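PDB 4OH1: L-iditol 2-dehydrogenase from Clostridium scindens, which probably catalyses the zinc-dependent, NAD+-linked oxidation of L-iditol and related polyols. Local coordinates for residues Y153-E167 and M298-I312. Residues are numbered along the deposited sequence; the frame is centred on the assembly and turned at random.
Sequences YALVEPLTVALSSAE and MIQGAWQFPKSIRMI. With ZN (zinc ion), chain B.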
ATOM      1  N   TYR A 153     -12.974  16.888  22.698  1.00 33.57           N
ATOM      2  CA  TYR A 153     -12.893  15.408  22.552  1.00 31.29           C
ATOM      3  C   TYR A 153     -14.230  14.757  22.327  1.00 31.02           C
ATOM      4  O   TYR A 153     -14.297  13.611  21.945  1.00 33.15           O
ATOM      5  CB  TYR A 153     -12.146  14.762  23.729  1.00 33.27           C
ATOM      6  CG  TYR A 153     -10.639  15.022  23.683  1.00 32.34           C
ATOM      7  CD1 TYR A 153     -10.119  16.209  24.112  1.00 32.66           C
ATOM      8  CD2 TYR A 153      -9.759  14.067  23.199  1.00 31.39           C
ATOM      9  CE1 TYR A 153      -8.761  16.458  24.033  1.00 32.89           C
ATOM     10  CE2 TYR A 153      -8.410  14.290  23.178  1.00 31.52           C
ATOM     11  CZ  TYR A 153      -7.918  15.492  23.583  1.00 32.36           C
ATOM     12  OH  TYR A 153      -6.575  15.732  23.515  1.00 33.60           O
ATOM     13  N   ALA A 154     -15.312  15.476  22.583  1.00 31.05           N
ATOM     14  CA  ALA A 154     -16.610  15.011  22.159  1.00 34.12           C
ATOM     15  C   ALA A 154     -16.653  14.777  20.631  1.00 34.46           C
ATOM     16  O   ALA A 154     -17.515  14.074  20.126  1.00 32.68           O
ATOM     17  CB  ALA A 154     -17.658  16.025  22.519  1.00 33.88           C
ATOM     18  N   LEU A 155     -15.764  15.425  19.893  1.00 35.23           N
ATOM     19  CA  LEU A 155     -15.739  15.250  18.431  1.00 33.11           C
ATOM     20  C   LEU A 155     -14.827  14.149  17.996  1.00 31.29           C
ATOM     21  O   LEU A 155     -14.601  14.035  16.805  1.00 33.08           O
ATOM     22  CB  LEU A 155     -15.377  16.548  17.694  1.00 31.87           C
ATOM     23  CG  LEU A 155     -16.664  17.348  17.468  1.00 36.18           C
ATOM     24  CD1 LEU A 155     -17.477  17.608  18.748  1.00 36.09           C
ATOM     25  CD2 LEU A 155     -16.224  18.654  16.896  1.00 40.11           C
ATOM     26  N   VAL A 156     -14.324  13.316  18.907  1.00 29.89           N
ATOM     27  CA  VAL A 156     -13.486  12.198  18.497  1.00 27.57           C
ATOM     28  C   VAL A 156     -14.108  11.285  17.480  1.00 30.10           C
ATOM     29  O   VAL A 156     -13.397  10.826  16.518  1.00 31.59           O
ATOM     30  CB  VAL A 156     -12.940  11.381  19.681  1.00 30.60           C
ATOM     31  CG1 VAL A 156     -12.366  10.063  19.237  1.00 31.89           C
ATOM     32  CG2 VAL A 156     -11.839  12.158  20.395  1.00 34.14           C
ATOM     33  N   GLU A 157     -15.390  10.984  17.616  1.00 31.81           N
ATOM     34  CA  GLU A 157     -15.989   9.978  16.727  1.00 32.33           C
ATOM     35  C   GLU A 157     -16.156  10.555  15.322  1.00 32.95           C
ATOM     36  O   GLU A 157     -15.830   9.897  14.346  1.00 28.51           O
ATOM     37  CB  GLU A 157     -17.314   9.409  17.249  1.00 32.99           C
ATOM     38  CG  GLU A 157     -17.950   8.288  16.336  1.00 32.49           C
ATOM     39  CD  GLU A 157     -18.737   8.845  15.170  1.00 36.34           C
ATOM     40  OE1 GLU A 157     -19.154  10.021  15.267  1.00 34.89           O
ATOM     41  OE2 GLU A 157     -18.894   8.168  14.120  1.00 35.22           O
ATOM     42  N   PRO A 158     -16.684  11.757  15.197  1.00 31.13           N
ATOM     43  CA  PRO A 158     -16.760  12.230  13.821  1.00 35.35           C
ATOM     44  C   PRO A 158     -15.379  12.437  13.164  1.00 35.07           C
ATOM     45  O   PRO A 158     -15.255  12.207  11.965  1.00 33.47           O
ATOM     46  CB  PRO A 158     -17.543  13.522  13.914  1.00 35.75           C
ATOM     47  CG  PRO A 158     -17.562  13.885  15.296  1.00 34.30           C
ATOM     48  CD  PRO A 158     -17.430  12.617  16.090  1.00 34.77           C
ATOM     49  N   LEU A 159     -14.362  12.806  13.941  1.00 35.17           N
ATOM     50  CA  LEU A 159     -12.979  12.847  13.417  1.00 31.16           C
ATOM     51  C   LEU A 159     -12.541  11.498  12.895  1.00 32.31           C
ATOM     52  O   LEU A 159     -11.868  11.449  11.865  1.00 32.02           O
ATOM     53  CB  LEU A 159     -12.000  13.398  14.418  1.00 30.48           C
ATOM     54  CG  LEU A 159     -10.621  13.801  13.907  1.00 31.25           C
ATOM     55  CD1 LEU A 159     -10.724  15.012  12.890  1.00 32.23           C
ATOM     56  CD2 LEU A 159      -9.794  14.207  15.061  1.00 32.30           C
ATOM     57  N   THR A 160     -12.930  10.389  13.537  1.00 30.57           N
ATOM     58  CA  THR A 160     -12.615   9.101  12.946  1.00 28.08           C
ATOM     59  C   THR A 160     -13.216   8.879  11.555  1.00 30.47           C
ATOM     60  O   THR A 160     -12.652   8.157  10.740  1.00 27.73           O
ATOM     61  CB  THR A 160     -13.056   7.895  13.799  1.00 30.21           C
ATOM     62  OG1 THR A 160     -14.499   7.831  13.863  1.00 30.99           O
ATOM     63  CG2 THR A 160     -12.463   7.949  15.227  1.00 30.28           C
ATOM     64  N   VAL A 161     -14.436   9.360  11.337  1.00 28.69           N
ATOM     65  CA  VAL A 161     -15.053   9.275  10.051  1.00 29.23           C
ATOM     66  C   VAL A 161     -14.310  10.138   9.022  1.00 29.47           C
ATOM     67  O   VAL A 161     -14.059   9.749   7.906  1.00 29.63           O
ATOM     68  CB  VAL A 161     -16.527   9.731  10.129  1.00 29.67           C
ATOM     69  CG1 VAL A 161     -17.120   9.769   8.736  1.00 30.80           C
ATOM     70  CG2 VAL A 161     -17.346   8.762  10.972  1.00 30.80           C
ATOM     71  N   ALA A 162     -13.943  11.333   9.428  1.00 30.27           N
ATOM     72  CA  ALA A 162     -13.191  12.183   8.585  1.00 28.36           C
ATOM     73  C   ALA A 162     -11.809  11.609   8.282  1.00 31.54           C
ATOM     74  O   ALA A 162     -11.371  11.661   7.108  1.00 29.01           O
ATOM     75  CB  ALA A 162     -13.096  13.541   9.214  1.00 29.96           C
ATOM     76  N   LEU A 163     -11.137  11.042   9.291  1.00 28.23           N
ATOM     77  CA  LEU A 163      -9.847  10.422   9.075  1.00 29.05           C
ATOM     78  C   LEU A 163      -9.942   9.259   8.118  1.00 30.06           C
ATOM     79  O   LEU A 163      -9.079   9.120   7.258  1.00 31.89           O
ATOM     80  CB  LEU A 163      -9.206   9.927  10.387  1.00 29.32           C
ATOM     81  CG  LEU A 163      -8.596  11.013  11.245  1.00 33.32           C
ATOM     82  CD1 LEU A 163      -8.506  10.561  12.669  1.00 34.73           C
ATOM     83  CD2 LEU A 163      -7.224  11.361  10.790  1.00 34.21           C
ATOM     84  N   SER A 164     -10.954   8.415   8.249  1.00 29.84           N
ATOM     85  CA  SER A 164     -11.083   7.276   7.343  1.00 34.28           C
ATOM     86  C   SER A 164     -11.334   7.654   5.894  1.00 30.95           C
ATOM     87  O   SER A 164     -10.868   6.988   4.999  1.00 28.25           O
ATOM     88  CB  SER A 164     -12.261   6.383   7.726  1.00 37.32           C
ATOM     89  OG  SER A 164     -12.089   6.016   9.064  1.00 45.15           O
ATOM     90  N   SER A 165     -12.160   8.656   5.705  1.00 27.16           N
ATOM     91  CA  SER A 165     -12.487   9.168   4.413  1.00 27.19           C
ATOM     92  C   SER A 165     -11.251   9.821   3.792  1.00 28.61           C
ATOM     93  O   SER A 165     -10.937   9.563   2.640  1.00 30.50           O
ATOM     94  CB  SER A 165     -13.643  10.195   4.548  1.00 31.11           C
ATOM     95  OG  SER A 165     -14.807   9.491   5.012  1.00 34.76           O
ATOM     96  N   ALA A 166     -10.503  10.592   4.555  1.00 29.39           N
ATOM     97  CA  ALA A 166      -9.288  11.201   4.023  1.00 30.26           C
ATOM     98  C   ALA A 166      -8.296  10.158   3.605  1.00 32.67           C
ATOM     99  O   ALA A 166      -7.690  10.266   2.549  1.00 32.28           O
ATOM    100  CB  ALA A 166      -8.645  12.164   4.990  1.00 30.17           C
ATOM    101  N   GLU A 167      -8.172   9.112   4.393  1.00 30.65           N
ATOM    102  CA  GLU A 167      -7.242   8.074   4.074  1.00 29.05           C
ATOM    103  C   GLU A 167      -7.689   7.310   2.889  1.00 30.11           C
ATOM    104  O   GLU A 167      -6.889   6.900   2.075  1.00 32.14           O
ATOM    105  CB  GLU A 167      -7.096   7.131   5.264  1.00 32.11           C
ATOM    106  CG  GLU A 167      -6.308   7.782   6.361  1.00 36.53           C
ATOM    107  CD  GLU A 167      -6.260   7.013   7.683  1.00 40.40           C
ATOM    108  OE1 GLU A 167      -7.034   6.042   7.872  1.00 38.98           O
ATOM    109  OE2 GLU A 167      -5.434   7.422   8.552  1.00 41.09           O
HETATM  110  N   MSE A 298     -17.354   4.167   2.057  1.00 49.40           N
HETATM  111  CA  MSE A 298     -16.776   4.301   3.402  1.00 50.84           C
HETATM  112  C   MSE A 298     -17.885   4.015   4.458  1.00 53.93           C
HETATM  113  O   MSE A 298     -18.850   4.797   4.585  1.00 51.43           O
HETATM  114  CB  MSE A 298     -16.210   5.723   3.568  1.00 57.39           C
HETATM  115  CG  MSE A 298     -14.868   5.812   4.340  1.00 59.29           C
HETATM  116 SE   MSE A 298     -15.119   5.159   6.137  0.75 82.59          SE
HETATM  117  CE  MSE A 298     -16.132   6.738   6.797  1.00 69.52           C
ATOM    118  N   ILE A 299     -17.765   2.897   5.185  1.00 54.74           N
ATOM    119  CA  ILE A 299     -18.637   2.667   6.368  1.00 59.53           C
ATOM    120  C   ILE A 299     -17.910   2.545   7.733  1.00 57.69           C
ATOM    121  O   ILE A 299     -17.136   1.605   7.998  1.00 50.31           O
ATOM    122  CB  ILE A 299     -19.643   1.468   6.221  1.00 61.87           C
ATOM    123  CG1 ILE A 299     -20.659   1.513   7.424  1.00 67.70           C
ATOM    124  CG2 ILE A 299     -18.876   0.117   6.022  1.00 59.62           C
ATOM    125  CD1 ILE A 299     -22.128   1.107   7.179  1.00 63.08           C
ATOM    126  N   GLN A 300     -18.207   3.538   8.573  1.00 56.00           N
ATOM    127  CA  GLN A 300     -17.846   3.618  10.007  1.00 59.18           C
ATOM    128  C   GLN A 300     -16.396   3.961  10.268  1.00 54.05           C
ATOM    129  O   GLN A 300     -16.141   4.792  11.133  1.00 57.47           O
ATOM    130  CB  GLN A 300     -18.217   2.356  10.806  1.00 57.60           C
ATOM    131  CG  GLN A 300     -19.693   2.180  11.063  1.00 60.37           C
ATOM    132  CD  GLN A 300     -19.995   1.004  11.997  1.00 62.33           C
ATOM    133  OE1 GLN A 300     -19.128   0.538  12.758  1.00 61.04           O
ATOM    134  NE2 GLN A 300     -21.223   0.515  11.927  1.00 61.62           N
ATOM    135  N   GLY A 301     -15.467   3.347   9.540  1.00 44.06           N
ATOM    136  CA  GLY A 301     -14.051   3.399   9.925  1.00 44.34           C
ATOM    137  C   GLY A 301     -13.755   2.233  10.907  1.00 49.00           C
ATOM    138  O   GLY A 301     -14.684   1.674  11.548  1.00 49.91           O
ATOM    139  N   ALA A 302     -12.487   1.850  11.010  1.00 42.45           N
ATOM    140  CA  ALA A 302     -12.035   0.764  11.868  1.00 44.72           C
ATOM    141  C   ALA A 302     -10.712   1.118  12.479  1.00 45.76           C
ATOM    142  O   ALA A 302      -9.826   1.569  11.745  1.00 40.38           O
ATOM    143  CB  ALA A 302     -11.809  -0.495  11.051  1.00 44.62           C
ATOM    144  N   TRP A 303     -10.542   0.846  13.778  1.00 38.93           N
ATOM    145  CA  TRP A 303      -9.286   1.105  14.452  1.00 37.64           C
ATOM    146  C   TRP A 303      -8.828   2.555  14.424  1.00 32.39           C
ATOM    147  O   TRP A 303      -7.656   2.796  14.431  1.00 35.71           O
ATOM    148  CB  TRP A 303      -8.176   0.262  13.831  1.00 39.90           C
ATOM    149  CG  TRP A 303      -8.575  -1.192  13.658  1.00 42.53           C
ATOM    150  CD1 TRP A 303      -8.544  -1.893  12.499  1.00 46.43           C
ATOM    151  CD2 TRP A 303      -9.039  -2.117  14.675  1.00 42.62           C
ATOM    152  NE1 TRP A 303      -8.971  -3.186  12.718  1.00 48.20           N
ATOM    153  CE2 TRP A 303      -9.258  -3.352  14.045  1.00 44.14           C
ATOM    154  CE3 TRP A 303      -9.283  -2.021  16.049  1.00 44.28           C
ATOM    155  CZ2 TRP A 303      -9.731  -4.472  14.732  1.00 45.96           C
ATOM    156  CZ3 TRP A 303      -9.780  -3.139  16.726  1.00 45.44           C
ATOM    157  CH2 TRP A 303      -9.984  -4.335  16.066  1.00 44.31           C
ATOM    158  N   GLN A 304      -9.744   3.507  14.398  1.00 30.17           N
ATOM    159  CA  GLN A 304      -9.361   4.889  14.266  1.00 29.44           C
ATOM    160  C   GLN A 304      -9.353   5.683  15.554  1.00 31.03           C
ATOM    161  O   GLN A 304      -8.915   6.857  15.565  1.00 27.79           O
ATOM    162  CB  GLN A 304     -10.293   5.599  13.279  1.00 28.17           C
ATOM    163  CG  GLN A 304     -10.306   5.035  11.875  1.00 34.68           C
ATOM    164  CD  GLN A 304      -9.068   5.410  11.065  1.00 35.33           C
ATOM    165  OE1 GLN A 304      -8.030   5.715  11.592  1.00 43.05           O
ATOM    166  NE2 GLN A 304      -9.184   5.341   9.810  1.00 39.45           N
ATOM    167  N   PHE A 305      -9.865   5.107  16.621  1.00 32.31           N
ATOM    168  CA  PHE A 305     -10.088   5.902  17.841  1.00 29.44           C
ATOM    169  C   PHE A 305      -8.805   6.433  18.491  1.00 28.03           C
ATOM    170  O   PHE A 305      -8.698   7.625  18.779  1.00 27.27           O
ATOM    171  CB  PHE A 305     -11.024   5.142  18.798  1.00 31.16           C
ATOM    172  CG  PHE A 305     -12.518   5.520  18.613  1.00 33.75           C
ATOM    173  CD1 PHE A 305     -13.281   5.004  17.554  1.00 36.81           C
ATOM    174  CD2 PHE A 305     -13.132   6.398  19.471  1.00 35.21           C
ATOM    175  CE1 PHE A 305     -14.622   5.379  17.381  1.00 34.11           C
ATOM    176  CE2 PHE A 305     -14.470   6.771  19.290  1.00 36.74           C
ATOM    177  CZ  PHE A 305     -15.197   6.260  18.249  1.00 33.03           C
ATOM    178  N   PRO A 306      -7.786   5.587  18.670  1.00 27.72           N
ATOM    179  CA  PRO A 306      -6.544   6.087  19.282  1.00 28.95           C
ATOM    180  C   PRO A 306      -5.911   7.209  18.438  1.00 31.46           C
ATOM    181  O   PRO A 306      -5.550   8.288  18.983  1.00 27.97           O
ATOM    182  CB  PRO A 306      -5.670   4.826  19.380  1.00 29.26           C
ATOM    183  CG  PRO A 306      -6.701   3.722  19.485  1.00 30.27           C
ATOM    184  CD  PRO A 306      -7.756   4.121  18.525  1.00 28.38           C
ATOM    185  N   LYS A 307      -5.885   6.982  17.125  1.00 29.82           N
ATOM    186  CA  LYS A 307      -5.413   7.977  16.127  1.00 29.14           C
ATOM    187  C   LYS A 307      -6.124   9.314  16.235  1.00 25.61           C
ATOM    188  O   LYS A 307      -5.541  10.424  16.345  1.00 27.67           O
ATOM    189  CB  LYS A 307      -5.550   7.356  14.736  1.00 31.14           C
ATOM    190  CG  LYS A 307      -5.012   8.224  13.614  1.00 32.98           C
ATOM    191  CD  LYS A 307      -5.403   7.741  12.278  1.00 31.88           C
ATOM    192  CE  LYS A 307      -4.804   6.404  11.960  1.00 31.50           C
ATOM    193  NZ  LYS A 307      -5.514   5.846  10.822  1.00 31.87           N
ATOM    194  N   SER A 308      -7.413   9.219  16.246  1.00 25.85           N
ATOM    195  CA  SER A 308      -8.232  10.398  16.363  1.00 28.41           C
ATOM    196  C   SER A 308      -7.987  11.149  17.640  1.00 28.39           C
ATOM    197  O   SER A 308      -7.898  12.403  17.682  1.00 29.95           O
ATOM    198  CB  SER A 308      -9.693   9.964  16.251  1.00 30.90           C
ATOM    199  OG  SER A 308     -10.545  11.070  16.399  1.00 30.22           O
ATOM    200  N   ILE A 309      -7.875  10.401  18.723  1.00 29.93           N
ATOM    201  CA  ILE A 309      -7.549  11.013  20.001  1.00 30.45           C
ATOM    202  C   ILE A 309      -6.212  11.711  19.931  1.00 30.96           C
ATOM    203  O   ILE A 309      -6.083  12.843  20.415  1.00 31.01           O
ATOM    204  CB  ILE A 309      -7.581   9.956  21.089  1.00 32.61           C
ATOM    205  CG1 ILE A 309      -9.036   9.541  21.338  1.00 34.23           C
ATOM    206  CG2 ILE A 309      -6.949  10.462  22.323  1.00 32.09           C
ATOM    207  CD1 ILE A 309      -9.210   8.312  22.186  1.00 33.99           C
ATOM    208  N   ARG A 310      -5.224  11.104  19.253  1.00 31.37           N
ATOM    209  CA  ARG A 310      -3.900  11.783  19.094  1.00 30.71           C
ATOM    210  C   ARG A 310      -3.930  13.043  18.230  1.00 30.04           C
ATOM    211  O   ARG A 310      -3.131  13.943  18.438  1.00 32.05           O
ATOM    212  CB  ARG A 310      -2.861  10.841  18.579  1.00 29.76           C
ATOM    213  CG  ARG A 310      -2.488   9.793  19.588  1.00 33.66           C
ATOM    214  CD  ARG A 310      -1.253   9.046  19.145  1.00 31.85           C
ATOM    215  NE  ARG A 310      -1.470   8.253  17.950  1.00 30.19           N
ATOM    216  CZ  ARG A 310      -2.001   7.041  17.956  1.00 31.86           C
ATOM    217  NH1 ARG A 310      -2.354   6.500  19.108  1.00 33.40           N
ATOM    218  NH2 ARG A 310      -2.173   6.351  16.838  1.00 30.41           N
HETATM  219  N   MSE A 311      -4.882  13.114  17.299  1.00 31.05           N
HETATM  220  CA  MSE A 311      -5.034  14.264  16.390  1.00 31.06           C
HETATM  221  C   MSE A 311      -5.735  15.480  16.988  1.00 30.57           C
HETATM  222  O   MSE A 311      -5.578  16.639  16.548  1.00 29.22           O
HETATM  223  CB  MSE A 311      -5.834  13.851  15.189  1.00 30.50           C
HETATM  224  CG  MSE A 311      -5.103  12.887  14.285  1.00 30.47           C
HETATM  225 SE   MSE A 311      -3.432  13.656  13.537  0.75 36.34          SE
HETATM  226  CE  MSE A 311      -4.000  15.270  12.571  1.00 35.21           C
ATOM    227  N   ILE A 312      -6.544  15.232  17.983  1.00 31.59           N
ATOM    228  CA  ILE A 312      -7.326  16.323  18.565  1.00 30.06           C
ATOM    229  C   ILE A 312      -6.465  17.529  18.842  1.00 30.39           C
ATOM    230  O   ILE A 312      -6.844  18.603  18.402  1.00 32.50           O
ATOM    231  CB  ILE A 312      -8.118  15.916  19.817  1.00 30.19           C
ATOM    232  CG1 ILE A 312      -9.158  14.834  19.508  1.00 28.80           C
ATOM    233  CG2 ILE A 312      -8.772  17.108  20.458  1.00 32.87           C
ATOM    234  CD1 ILE A 312     -10.321  15.295  18.712  1.00 32.57           C
TER
HETATM  235 ZN    ZN B 401     -20.844  10.841  14.335  0.75 49.76          ZN
HETATM  236  O   HOH W   1      -5.070  13.663  22.749  1.00 33.19           O
HETATM  237  O   HOH W   2     -18.340   5.760  13.068  1.00 44.88           O
HETATM  238  O   HOH W   3     -20.896   8.926  12.910  1.00 47.20           O
HETATM  239  O   HOH W   4     -19.958  11.541  12.227  1.00 38.82           O
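Gln304 lies against helix 156-167, meeting Thr160, Ser164 and Glu167 in turn from CB to its amide. Its CB packs on Thr160 CB at 3.6 Å, and its CG lies beside Ser164 OG. A bend at chi2 (-76°) then turns the amide along the helix toward Glu167. There NE2 donates twice: to Glu167 OE1 at 3.0 Å, nearly straight and in the amide plane though above the carboxylate plane, and to Ser164 OG on a more bent path. OE1 of the same amide accepts from Lys307 NZ, which also forms a salt bridge to the syn lone pair of Glu167 OE2 at 2.8 Å. Carboxylate, amide and ammonium thus close a ring of polar bonds.

Helix 305-311 crosses helix 156-167 steeply, at 105°, with Ser308 as a knob among Val156, Leu159, Thr160 and Leu163. Ser308 OG, anti to its own backbone N (chi1 178°), donates in the carbonyl plane to a lone pair of Val156 O at 2.9 Å, a carbonyl that also accepts from Thr160 N. Thr160 CG2 sits over one face of the Phe305 ring, while Ile312 CG2 makes a CH-pi contact with the Tyr153 ring, 3.7 Å from its centroid. Gly301 CA lies 3.4 Å from Ser164 OG, so the loop backbone itself meets the helix here.

Glu157, whose CB and CG touch Phe305 CZ, binds zinc through OE1 at 2.1 Å, with His74, Glu75 and two waters among the other ligands; its OE2 reaches Gln300 O through a water. Buried hydroxyls and a charged pair thus tie the loop and helix after strand 294-297 of the Rossmann-type sheet to the helix carrying a zinc ligand.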